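Local coordinates for flavoredoxin (Desulfovibrio vulgaris str. 'Miyazaki F', PDB 2D5M), which binds flavin mononucleotide and probably serves in electron transport as a small flavoprotein of the flavin reductase-like family, at residues A[27-32]-A[90-95]; A[96-101]-A[109-114]; A[17-22]-A[66-71]. All blocks are in the same frame, centred on the assembly; numbering follows the deposited sequence. Where two conformers were deposited one is given.

Contact 1: residues A[27-32]-A[90-95]; sequences RPNIMA and EDKFAS. With FMN (flavin mononucleotide), chain E.
The ring of F93 lies against the strand 28-32 by its CD2, CE2 and CZ atoms, with P28 and I30, either side of N29 in sequence, resting on it. CB of P28 comes to 3.8 Å from CE2 of F93, and CG2 of I30 is equally close to its CZ, while CD1 of I30 reaches over one face of the ring. The backbone between them meets the ring at its rim: N of N29 lies at the edge, near the ring plane.

K92, the residue before F93, reaches along the strand to the FMN phosphate. Its chain, extended beyond CG, passes beside OD1 of N29, which is 3.2 Å from K92 CE. O of I30 (NZ to O 2.7 Å), the phosphate oxygen O3P of FMN (NZ to O3P 2.8 Å) and the carbonyl oxygens of Y85 and A82 all lie in bonding reach of the ammonium and must share its three protons; a bond to FMN O5' is weak. N29 turns its CG anti to the backbone N (chi1 -163°), and its ND2 donates almost straight to the same O3P over 2.8 Å, at an N-H...O angle of 175°. A water within 2.8 Å of OD1 of N29 and O of P28, with more acceptors in reach than protons, accepts from N of K92; the N29 amide has a partner at each end.

At the helix start D91 is the N-cap, its OD1 receiving a bond from N of A94, which approaches from above the carboxylate plane, and a weak one from N of F93. Farther along the strand, the ribityl O2' donates to O of A32 and takes a weak bond from its N. Strand and helix start supply part of the phosphate and ribityl side of the FMN pocket in this flavin reductase-like domain.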
loop_
_atom_site.group_PDB
_atom_site.type_symbol
_atom_site.label_atom_id
_atom_site.label_comp_id
_atom_site.label_asym_id
_atom_site.label_seq_id
_atom_site.Cartn_x
_atom_site.Cartn_y
_atom_site.Cartn_z
ATOM N N ARG A 27 -26.768 -8.166 6.653
ATOM C CA ARG A 27 -26.166 -7.380 7.719
ATOM C C ARG A 27 -24.887 -6.728 7.208
ATOM O O ARG A 27 -24.019 -7.427 6.666
ATOM C CB ARG A 27 -25.844 -8.283 8.934
ATOM C CG ARG A 27 -27.034 -9.018 9.476
ATOM C CD ARG A 27 -26.742 -10.073 10.507
ATOM N NE ARG A 27 -25.881 -9.639 11.589
ATOM C CZ ARG A 27 -24.602 -9.951 11.846
ATOM N NH1 ARG A 27 -23.892 -10.770 11.098
ATOM N NH2 ARG A 27 -24.001 -9.434 12.924
ATOM N N PRO A 28 -24.727 -5.421 7.345
ATOM C CA PRO A 28 -23.541 -4.747 6.858
ATOM C C PRO A 28 -22.366 -4.903 7.801
ATOM O O PRO A 28 -22.527 -4.923 9.021
ATOM C CB PRO A 28 -23.986 -3.283 6.758
ATOM C CG PRO A 28 -24.924 -3.142 7.904
ATOM C CD PRO A 28 -25.701 -4.437 7.951
ATOM N N ASN A 29 -21.161 -4.966 7.237
ATOM C CA ASN A 29 -19.944 -5.134 8.019
ATOM C C ASN A 29 -18.798 -4.315 7.418
ATOM O O ASN A 29 -18.836 -3.953 6.249
ATOM C CB ASN A 29 -19.536 -6.597 8.035
ATOM C CG ASN A 29 -18.542 -6.950 9.137
ATOM O OD1 ASN A 29 -18.490 -6.279 10.181
ATOM N ND2 ASN A 29 -17.789 -8.023 8.921
ATOM N N ILE A 30 -17.818 -4.044 8.272
ATOM C CA ILE A 30 -16.561 -3.464 7.891
ATOM C C ILE A 30 -15.478 -4.140 8.713
ATOM O O ILE A 30 -15.687 -4.413 9.903
ATOM C CB ILE A 30 -16.484 -1.934 8.139
ATOM C CG1 ILE A 30 -17.231 -1.504 9.415
ATOM C CG2 ILE A 30 -16.933 -1.174 6.894
ATOM C CD1 ILE A 30 -17.056 -0.050 9.843
ATOM N N MET A 31 -14.319 -4.365 8.082
ATOM C CA MET A 31 -13.105 -4.815 8.761
ATOM C C MET A 31 -11.952 -3.975 8.287
ATOM O O MET A 31 -12.007 -3.375 7.220
ATOM C CB MET A 31 -12.840 -6.308 8.587
ATOM C CG MET A 31 -12.706 -6.748 7.140
ATOM S SD MET A 31 -11.092 -6.450 6.407
ATOM C CE MET A 31 -10.092 -7.749 7.132
ATOM N N ALA A 32 -10.877 -3.899 9.073
ATOM C CA ALA A 32 -9.675 -3.185 8.673
ATOM C C ALA A 32 -8.700 -4.098 7.928
ATOM O O ALA A 32 -8.442 -5.246 8.365
ATOM C CB ALA A 32 -8.982 -2.638 9.905
ATOM N N GLU A 90 -22.114 -9.250 15.576
ATOM C CA GLU A 90 -22.191 -7.852 15.966
ATOM C C GLU A 90 -22.354 -6.992 14.718
ATOM O O GLU A 90 -21.631 -7.217 13.739
ATOM C CB GLU A 90 -20.909 -7.429 16.673
ATOM C CG GLU A 90 -20.908 -5.948 17.008
ATOM C CD GLU A 90 -19.695 -5.461 17.768
ATOM O OE1 GLU A 90 -19.001 -6.196 18.473
ATOM O OE2 GLU A 90 -19.506 -4.215 17.708
ATOM N N ASP A 91 -23.250 -6.029 14.781
ATOM C CA ASP A 91 -23.361 -4.989 13.749
ATOM C C ASP A 91 -22.466 -3.839 14.200
ATOM O O ASP A 91 -22.812 -3.048 15.069
ATOM C CB ASP A 91 -24.827 -4.558 13.596
ATOM C CG ASP A 91 -25.010 -3.507 12.522
ATOM O OD1 ASP A 91 -24.053 -2.764 12.215
ATOM O OD2 ASP A 91 -26.152 -3.421 11.982
ATOM N N LYS A 92 -21.306 -3.747 13.551
ATOM C CA LYS A 92 -20.338 -2.726 13.890
ATOM C C LYS A 92 -20.784 -1.339 13.505
ATOM O O LYS A 92 -20.353 -0.353 14.111
ATOM C CB LYS A 92 -18.989 -3.019 13.228
ATOM C CG LYS A 92 -18.324 -4.284 13.612
ATOM C CD LYS A 92 -16.973 -4.447 12.911
ATOM C CE LYS A 92 -16.647 -5.897 12.757
ATOM N NZ LYS A 92 -15.418 -6.161 11.995
ATOM N N PHE A 93 -21.632 -1.219 12.462
ATOM C CA PHE A 93 -22.166 0.103 12.129
ATOM C C PHE A 93 -23.020 0.626 13.279
ATOM O O PHE A 93 -22.948 1.811 13.646
ATOM C CB PHE A 93 -22.980 0.058 10.838
ATOM C CG PHE A 93 -22.125 -0.043 9.584
ATOM C CD1 PHE A 93 -21.744 1.123 8.931
ATOM C CD2 PHE A 93 -21.731 -1.264 9.074
ATOM C CE1 PHE A 93 -20.988 1.071 7.780
ATOM C CE2 PHE A 93 -20.955 -1.302 7.903
ATOM C CZ PHE A 93 -20.622 -0.141 7.255
ATOM N N ALA A 94 -23.847 -0.247 13.877
ATOM C CA ALA A 94 -24.618 0.124 15.020
ATOM C C ALA A 94 -23.729 0.466 16.184
ATOM O O ALA A 94 -23.921 1.446 16.882
ATOM C CB ALA A 94 -25.594 -1.011 15.445
ATOM N N SER A 95 -22.717 -0.355 16.459
ATOM C CA SER A 95 -21.831 -0.102 17.593
ATOM C C SER A 95 -21.086 1.235 17.466
ATOM O O SER A 95 -20.885 1.931 18.460
ATOM C CB SER A 95 -20.762 -1.194 17.700
ATOM O OG SER A 95 -21.427 -2.416 17.918
HETATM N N1 FMN E . -7.034 -8.878 8.751
HETATM C C2 FMN E . -6.863 -9.436 7.512
HETATM O O2 FMN E . -7.313 -10.562 7.256
HETATM N N3 FMN E . -6.140 -8.729 6.555
HETATM C C4 FMN E . -5.539 -7.506 6.753
HETATM O O4 FMN E . -4.904 -6.951 5.832
HETATM C C4A FMN E . -5.671 -6.951 8.056
HETATM N N5 FMN E . -5.057 -5.778 8.341
HETATM C C5A FMN E . -5.363 -5.220 9.557
HETATM C C6 FMN E . -4.757 -3.974 9.876
HETATM C C7 FMN E . -5.019 -3.289 11.052
HETATM C C7M FMN E . -4.332 -1.990 11.403
HETATM C C8 FMN E . -5.982 -3.876 11.956
HETATM C C8M FMN E . -6.364 -3.106 13.210
HETATM C C9 FMN E . -6.523 -5.122 11.690
HETATM C C9A FMN E . -6.242 -5.800 10.516
HETATM N N10 FMN E . -6.741 -7.085 10.208
HETATM C C10 FMN E . -6.515 -7.641 8.973
HETATM C "C1'" FMN E . -7.587 -7.806 11.199
HETATM C "C2'" FMN E . -9.077 -7.732 10.870
HETATM O "O2'" FMN E . -9.510 -6.397 10.581
HETATM C "C3'" FMN E . -9.863 -8.246 12.080
HETATM O "O3'" FMN E . -9.597 -9.664 12.179
HETATM C "C4'" FMN E . -11.361 -7.988 12.014
HETATM O "O4'" FMN E . -11.862 -8.203 13.362
HETATM C "C5'" FMN E . -12.092 -8.875 11.068
HETATM O "O5'" FMN E . -13.512 -8.525 11.136
HETATM P P FMN E . -14.644 -9.503 10.540
HETATM O O1P FMN E . -14.525 -10.858 11.254
HETATM O O2P FMN E . -14.467 -9.670 9.050
HETATM O O3P FMN E . -15.897 -8.740 10.928
HETATM O O HOH W 1 -20.884 -5.299 11.232
#

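Contact 2: residues A[96-101]-A[109-114]; sequences LGLTPV and PYVGEF
L98 is held between two residues of 109-114: its CD1 packs on CG1 of V111 at 4.0 Å, and its CD2 lies against the aliphatic part and carboxylate of E113. CG1 of V111 in turn sits over one face of the F114 ring.

At T99 the contact becomes polar. The carboxylate of E113 faces it with both oxygens, OE1 taking the backbone N of T99 at 2.8 Å and OE2 the hydroxyl OG1 at 2.6 Å, each on the syn side and slightly out of the carboxylate plane. A bend at chi2 (72°) brings the E113 carboxylate back to this position. O of T99 accepts from N of G112, 2.9 Å away.

P100 pairs with V111 without backbone hydrogen bonds, and its CB touches CB of P109. V101 then forms the hydrogen-bonded antiparallel pair with Y110, N to O 2.9 Å and O to N 2.8 Å. Y110 has its CG between the backbone N and carbonyl carbon (chi1 62°), which turns the ring so that V101 CB lies over one of its faces, a CH-pi contact 3.9 Å from the ring centroid, with CG1 near CZ.

Beyond the strand pairs of 100-102 and 109-111, the bond from G112 to T99 and then the E113 carboxylate continue the hairpin's bonding. With both oxygens accepting from one threonine, that carboxylate would be expected to remain ionised.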
loop_
_atom_site.group_PDB
_atom_site.type_symbol
_atom_site.label_atom_id
_atom_site.label_comp_id
_atom_site.label_asym_id
_atom_site.label_seq_id
_atom_site.Cartn_x
_atom_site.Cartn_y
_atom_site.Cartn_z
ATOM N N LEU A 96 -20.663 1.562 16.250
ATOM C CA LEU A 96 -19.822 2.740 15.986
ATOM C C LEU A 96 -20.612 3.972 15.671
ATOM O O LEU A 96 -20.033 5.051 15.552
ATOM C CB LEU A 96 -18.841 2.397 14.869
ATOM C CG LEU A 96 -17.765 1.377 15.250
ATOM C CD1 LEU A 96 -16.976 0.929 14.027
ATOM C CD2 LEU A 96 -16.853 1.899 16.323
ATOM N N GLY A 97 -21.933 3.838 15.470
ATOM C CA GLY A 97 -22.754 4.969 15.045
ATOM C C GLY A 97 -22.406 5.470 13.658
ATOM O O GLY A 97 -22.413 6.680 13.412
ATOM N N LEU A 98 -22.072 4.582 12.742
ATOM C CA LEU A 98 -21.767 4.896 11.366
ATOM C C LEU A 98 -22.843 4.390 10.428
ATOM O O LEU A 98 -23.680 3.540 10.822
ATOM C CB LEU A 98 -20.396 4.242 11.002
ATOM C CG LEU A 98 -19.213 4.753 11.784
ATOM C CD1 LEU A 98 -17.961 3.969 11.415
ATOM C CD2 LEU A 98 -18.944 6.199 11.534
ATOM N N THR A 99 -22.828 4.877 9.216
ATOM C CA THR A 99 -23.931 4.655 8.254
ATOM C C THR A 99 -23.493 3.704 7.160
ATOM O O THR A 99 -22.559 4.026 6.390
ATOM C CB THR A 99 -24.329 5.973 7.615
ATOM O OG1 THR A 99 -24.700 6.923 8.634
ATOM C CG2 THR A 99 -25.537 5.824 6.703
ATOM N N PRO A 100 -24.160 2.557 7.018
ATOM C CA PRO A 100 -23.841 1.623 5.933
ATOM C C PRO A 100 -24.617 2.018 4.679
ATOM O O PRO A 100 -25.845 1.786 4.592
ATOM C CB PRO A 100 -24.301 0.278 6.509
ATOM C CG PRO A 100 -25.466 0.642 7.405
ATOM C CD PRO A 100 -25.200 2.025 7.934
ATOM N N VAL A 101 -23.951 2.685 3.765
ATOM C CA VAL A 101 -24.583 3.190 2.572
ATOM C C VAL A 101 -24.504 2.140 1.481
ATOM O O VAL A 101 -23.385 1.696 1.149
ATOM C CB VAL A 101 -23.909 4.500 2.074
ATOM C CG1 VAL A 101 -24.548 4.966 0.816
ATOM C CG2 VAL A 101 -23.950 5.561 3.166
ATOM N N PRO A 109 -22.040 -2.485 1.198
ATOM C CA PRO A 109 -22.155 -1.150 1.774
ATOM C C PRO A 109 -20.783 -0.463 1.889
ATOM O O PRO A 109 -19.783 -1.184 2.052
ATOM C CB PRO A 109 -22.685 -1.406 3.170
ATOM C CG PRO A 109 -21.983 -2.704 3.547
ATOM C CD PRO A 109 -21.862 -3.480 2.244
ATOM N N TYR A 110 -20.779 0.859 1.893
ATOM C CA TYR A 110 -19.590 1.623 2.281
ATOM C C TYR A 110 -19.947 2.499 3.479
ATOM O O TYR A 110 -21.103 2.606 3.886
ATOM C CB TYR A 110 -19.005 2.410 1.151
ATOM C CG TYR A 110 -19.862 3.485 0.533
ATOM C CD1 TYR A 110 -19.868 4.765 1.012
ATOM C CD2 TYR A 110 -20.677 3.228 -0.554
ATOM C CE1 TYR A 110 -20.651 5.773 0.442
ATOM C CE2 TYR A 110 -21.428 4.221 -1.138
ATOM C CZ TYR A 110 -21.427 5.475 -0.626
ATOM O OH TYR A 110 -22.178 6.482 -1.221
ATOM N N VAL A 111 -18.927 3.144 4.056
ATOM C CA VAL A 111 -19.116 3.948 5.253
ATOM C C VAL A 111 -19.450 5.385 4.856
ATOM O O VAL A 111 -18.573 6.094 4.325
ATOM C CB VAL A 111 -17.897 3.925 6.185
ATOM C CG1 VAL A 111 -18.239 4.691 7.443
ATOM C CG2 VAL A 111 -17.479 2.499 6.506
ATOM N N GLY A 112 -20.641 5.824 5.093
ATOM C CA GLY A 112 -21.067 7.130 4.580
ATOM C C GLY A 112 -20.289 8.289 5.141
ATOM O O GLY A 112 -20.090 9.295 4.463
ATOM N N GLU A 113 -19.844 8.189 6.386
ATOM C CA GLU A 113 -19.169 9.278 7.040
ATOM C C GLU A 113 -17.763 9.501 6.526
ATOM O O GLU A 113 -17.182 10.557 6.806
ATOM C CB GLU A 113 -19.094 9.018 8.560
ATOM C CG GLU A 113 -20.400 9.099 9.306
ATOM C CD GLU A 113 -21.370 8.004 9.093
ATOM O OE1 GLU A 113 -21.006 6.916 8.604
ATOM O OE2 GLU A 113 -22.549 8.202 9.481
ATOM N N PHE A 114 -17.171 8.491 5.874
ATOM C CA PHE A 114 -15.780 8.610 5.441
ATOM C C PHE A 114 -15.695 9.440 4.163
ATOM O O PHE A 114 -16.635 9.513 3.399
ATOM C CB PHE A 114 -15.155 7.251 5.241
ATOM C CG PHE A 114 -14.903 6.451 6.510
ATOM C CD1 PHE A 114 -15.334 6.831 7.783
ATOM C CD2 PHE A 114 -14.178 5.268 6.413
ATOM C CE1 PHE A 114 -15.120 6.027 8.889
ATOM C CE2 PHE A 114 -13.968 4.485 7.515
ATOM C CZ PHE A 114 -14.440 4.836 8.744
#

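Contact 3: residues A[17-22]-A[66-71]; sequences FLVGTY and FTISIP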
loop_
_atom_site.group_PDB
_atom_site.type_symbol
_atom_site.label_atom_id
_atom_site.label_comp_id
_atom_site.label_asym_id
_atom_site.label_seq_id
_atom_site.Cartn_x
_atom_site.Cartn_y
_atom_site.Cartn_z
ATOM N N PHE A 17 -7.542 0.360 5.016
ATOM C CA PHE A 17 -8.785 0.228 4.284
ATOM C C PHE A 17 -9.858 -0.417 5.157
ATOM O O PHE A 17 -9.625 -1.448 5.740
ATOM C CB PHE A 17 -8.554 -0.667 3.073
ATOM C CG PHE A 17 -7.640 -0.064 1.988
ATOM C CD1 PHE A 17 -7.040 -0.932 1.075
ATOM C CD2 PHE A 17 -7.382 1.301 1.848
ATOM C CE1 PHE A 17 -6.257 -0.510 0.029
ATOM C CE2 PHE A 17 -6.584 1.729 0.759
ATOM C CZ PHE A 17 -6.036 0.851 -0.152
ATOM N N LEU A 18 -11.071 0.142 5.154
ATOM C CA LEU A 18 -12.179 -0.558 5.758
ATOM C C LEU A 18 -12.967 -1.278 4.656
ATOM O O LEU A 18 -13.590 -0.651 3.778
ATOM C CB LEU A 18 -13.105 0.307 6.575
ATOM C CG LEU A 18 -12.486 0.727 7.927
ATOM C CD1 LEU A 18 -11.378 1.738 7.694
ATOM C CD2 LEU A 18 -13.592 1.192 8.869
ATOM N N VAL A 19 -12.899 -2.602 4.664
ATOM C CA VAL A 19 -13.514 -3.456 3.654
ATOM C C VAL A 19 -14.932 -3.724 4.071
ATOM O O VAL A 19 -15.179 -4.291 5.152
ATOM C CB VAL A 19 -12.728 -4.765 3.512
ATOM C CG1 VAL A 19 -13.407 -5.656 2.497
ATOM C CG2 VAL A 19 -11.278 -4.507 3.075
ATOM N N GLY A 20 -15.885 -3.285 3.241
ATOM C CA GLY A 20 -17.322 -3.336 3.559
ATOM C C GLY A 20 -18.003 -4.429 2.781
ATOM O O GLY A 20 -17.766 -4.612 1.577
ATOM N N THR A 21 -18.905 -5.161 3.429
ATOM C CA THR A 21 -19.638 -6.269 2.850
ATOM C C THR A 21 -21.035 -6.407 3.477
ATOM O O THR A 21 -21.319 -5.820 4.519
ATOM C CB THR A 21 -18.909 -7.603 3.093
ATOM O OG1 THR A 21 -18.731 -7.813 4.497
ATOM C CG2 THR A 21 -17.581 -7.718 2.342
ATOM N N TYR A 22 -21.884 -7.171 2.805
ATOM C CA TYR A 22 -23.121 -7.685 3.388
ATOM C C TYR A 22 -23.007 -9.189 3.611
ATOM O O TYR A 22 -22.530 -9.911 2.725
ATOM C CB TYR A 22 -24.309 -7.440 2.444
ATOM C CG TYR A 22 -24.746 -6.026 2.288
ATOM C CD1 TYR A 22 -25.165 -5.256 3.331
ATOM C CD2 TYR A 22 -24.730 -5.432 0.993
ATOM C CE1 TYR A 22 -25.569 -3.927 3.164
ATOM C CE2 TYR A 22 -25.131 -4.121 0.830
ATOM C CZ TYR A 22 -25.571 -3.370 1.908
ATOM O OH TYR A 22 -25.938 -2.079 1.701
ATOM N N PHE A 66 -17.381 -6.034 -2.673
ATOM C CA PHE A 66 -16.982 -5.411 -1.441
ATOM C C PHE A 66 -16.682 -3.939 -1.756
ATOM O O PHE A 66 -16.505 -3.562 -2.912
ATOM C CB PHE A 66 -15.774 -6.077 -0.795
ATOM C CG PHE A 66 -14.498 -6.160 -1.618
ATOM C CD1 PHE A 66 -13.487 -5.205 -1.416
ATOM C CD2 PHE A 66 -14.269 -7.163 -2.516
ATOM C CE1 PHE A 66 -12.284 -5.317 -2.104
ATOM C CE2 PHE A 66 -13.082 -7.233 -3.256
ATOM C CZ PHE A 66 -12.075 -6.313 -3.047
ATOM N N THR A 67 -16.641 -3.131 -0.713
ATOM C CA THR A 67 -16.205 -1.772 -0.833
ATOM C C THR A 67 -14.926 -1.575 -0.007
ATOM O O THR A 67 -14.620 -2.379 0.853
ATOM C CB THR A 67 -17.262 -0.760 -0.332
ATOM O OG1 THR A 67 -17.391 -0.960 1.063
ATOM C CG2 THR A 67 -18.564 -0.936 -1.064
ATOM N N ILE A 68 -14.221 -0.472 -0.293
ATOM C CA ILE A 68 -13.157 0.047 0.538
ATOM C C ILE A 68 -13.531 1.474 0.886
ATOM O O ILE A 68 -13.683 2.305 0.017
ATOM C CB ILE A 68 -11.801 -0.069 -0.157
ATOM C CG1 ILE A 68 -11.367 -1.544 -0.212
ATOM C CG2 ILE A 68 -10.750 0.833 0.542
ATOM C CD1 ILE A 68 -10.190 -1.823 -1.107
ATOM N N SER A 69 -13.627 1.724 2.180
ATOM C CA SER A 69 -13.848 3.077 2.672
ATOM C C SER A 69 -12.577 3.534 3.371
ATOM O O SER A 69 -11.969 2.787 4.143
ATOM C CB SER A 69 -15.036 3.112 3.638
ATOM O OG SER A 69 -16.227 2.673 3.053
ATOM N N ILE A 70 -12.165 4.776 3.085
ATOM C CA ILE A 70 -10.889 5.295 3.587
ATOM C C ILE A 70 -11.200 6.271 4.726
ATOM O O ILE A 70 -11.833 7.282 4.490
ATOM C CB ILE A 70 -10.107 5.927 2.451
ATOM C CG1 ILE A 70 -9.778 4.843 1.409
ATOM C CG2 ILE A 70 -8.860 6.615 2.946
ATOM C CD1 ILE A 70 -8.897 5.093 0.286
ATOM N N PRO A 71 -10.778 5.933 5.956
ATOM C CA PRO A 71 -11.114 6.821 7.095
ATOM C C PRO A 71 -10.227 8.079 7.030
ATOM O O PRO A 71 -9.050 8.028 6.658
ATOM C CB PRO A 71 -10.751 6.015 8.314
ATOM C CG PRO A 71 -9.677 5.097 7.820
ATOM C CD PRO A 71 -10.016 4.760 6.361
HETATM O O HOH W 2 -16.264 0.004 3.310
#
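Backbone hydrogen bonds carry the pairing of strands 17-22 and 66-70. L18 and S69 form one hydrogen-bonded antiparallel pair, with N of L18 to O of S69 at 3.0 Å and N of S69 to O of L18 at 2.9 Å. G20 and T67 form the next; here N of G20 approaches O of T67 from 39° above the carbonyl plane, whereas N of T67 meets a lone pair of O of G20. Between them V19 faces I68 in a non-hydrogen-bonded pair, where CA of V19 contributes a CA-H...O contact to O of T67.

Apolar contacts cover the face bearing V19 and I68. CG2 of I68 sits over the F17 ring, 3.5 Å from its CG, in a CH-pi contact, and CG1 of V19 nears CD1 of F66. Both strands belong to the large antiparallel sheet of the FMN-binding split beta-barrel known for this family, where 14-22 also pairs with 28-41. Nearer the end of the second segment, CD1 of L18 packs on CD of P71 at 3.6 Å.

T67 and S69 place their hydroxyls on the other face, beside L18. A water donates to O of L18 at 2.8 Å and to OG1 of T67 at 2.7 Å, and is bonded to OG of S69 at 2.7 Å. OG1 of T67 also bonds O of P109, and OG of S69 bonds N of V111, which joins this face to strand 109-111.

The three contacts lie close together, their centres 9 to 10 Å apart, within one flavin reductase-like domain. Contacts 1 and 3 share the large sheet: strands 14-22 and 28-41 are neighbours in it, and O of M31 probably bonds N of V19. Their segments alternate along the chain, whereas contact 2 opens only after each has closed. Helix 92-96 of contact 1 leads through the short loop 97-99 into the hairpin of contact 2, and F93 packs against T99 and P100. The hairpin lies against strand 65-70. The core sheet, helix 92-96 and the hairpin thus meet near the flavin, and contacts 2 and 3 both also touch the second subunit.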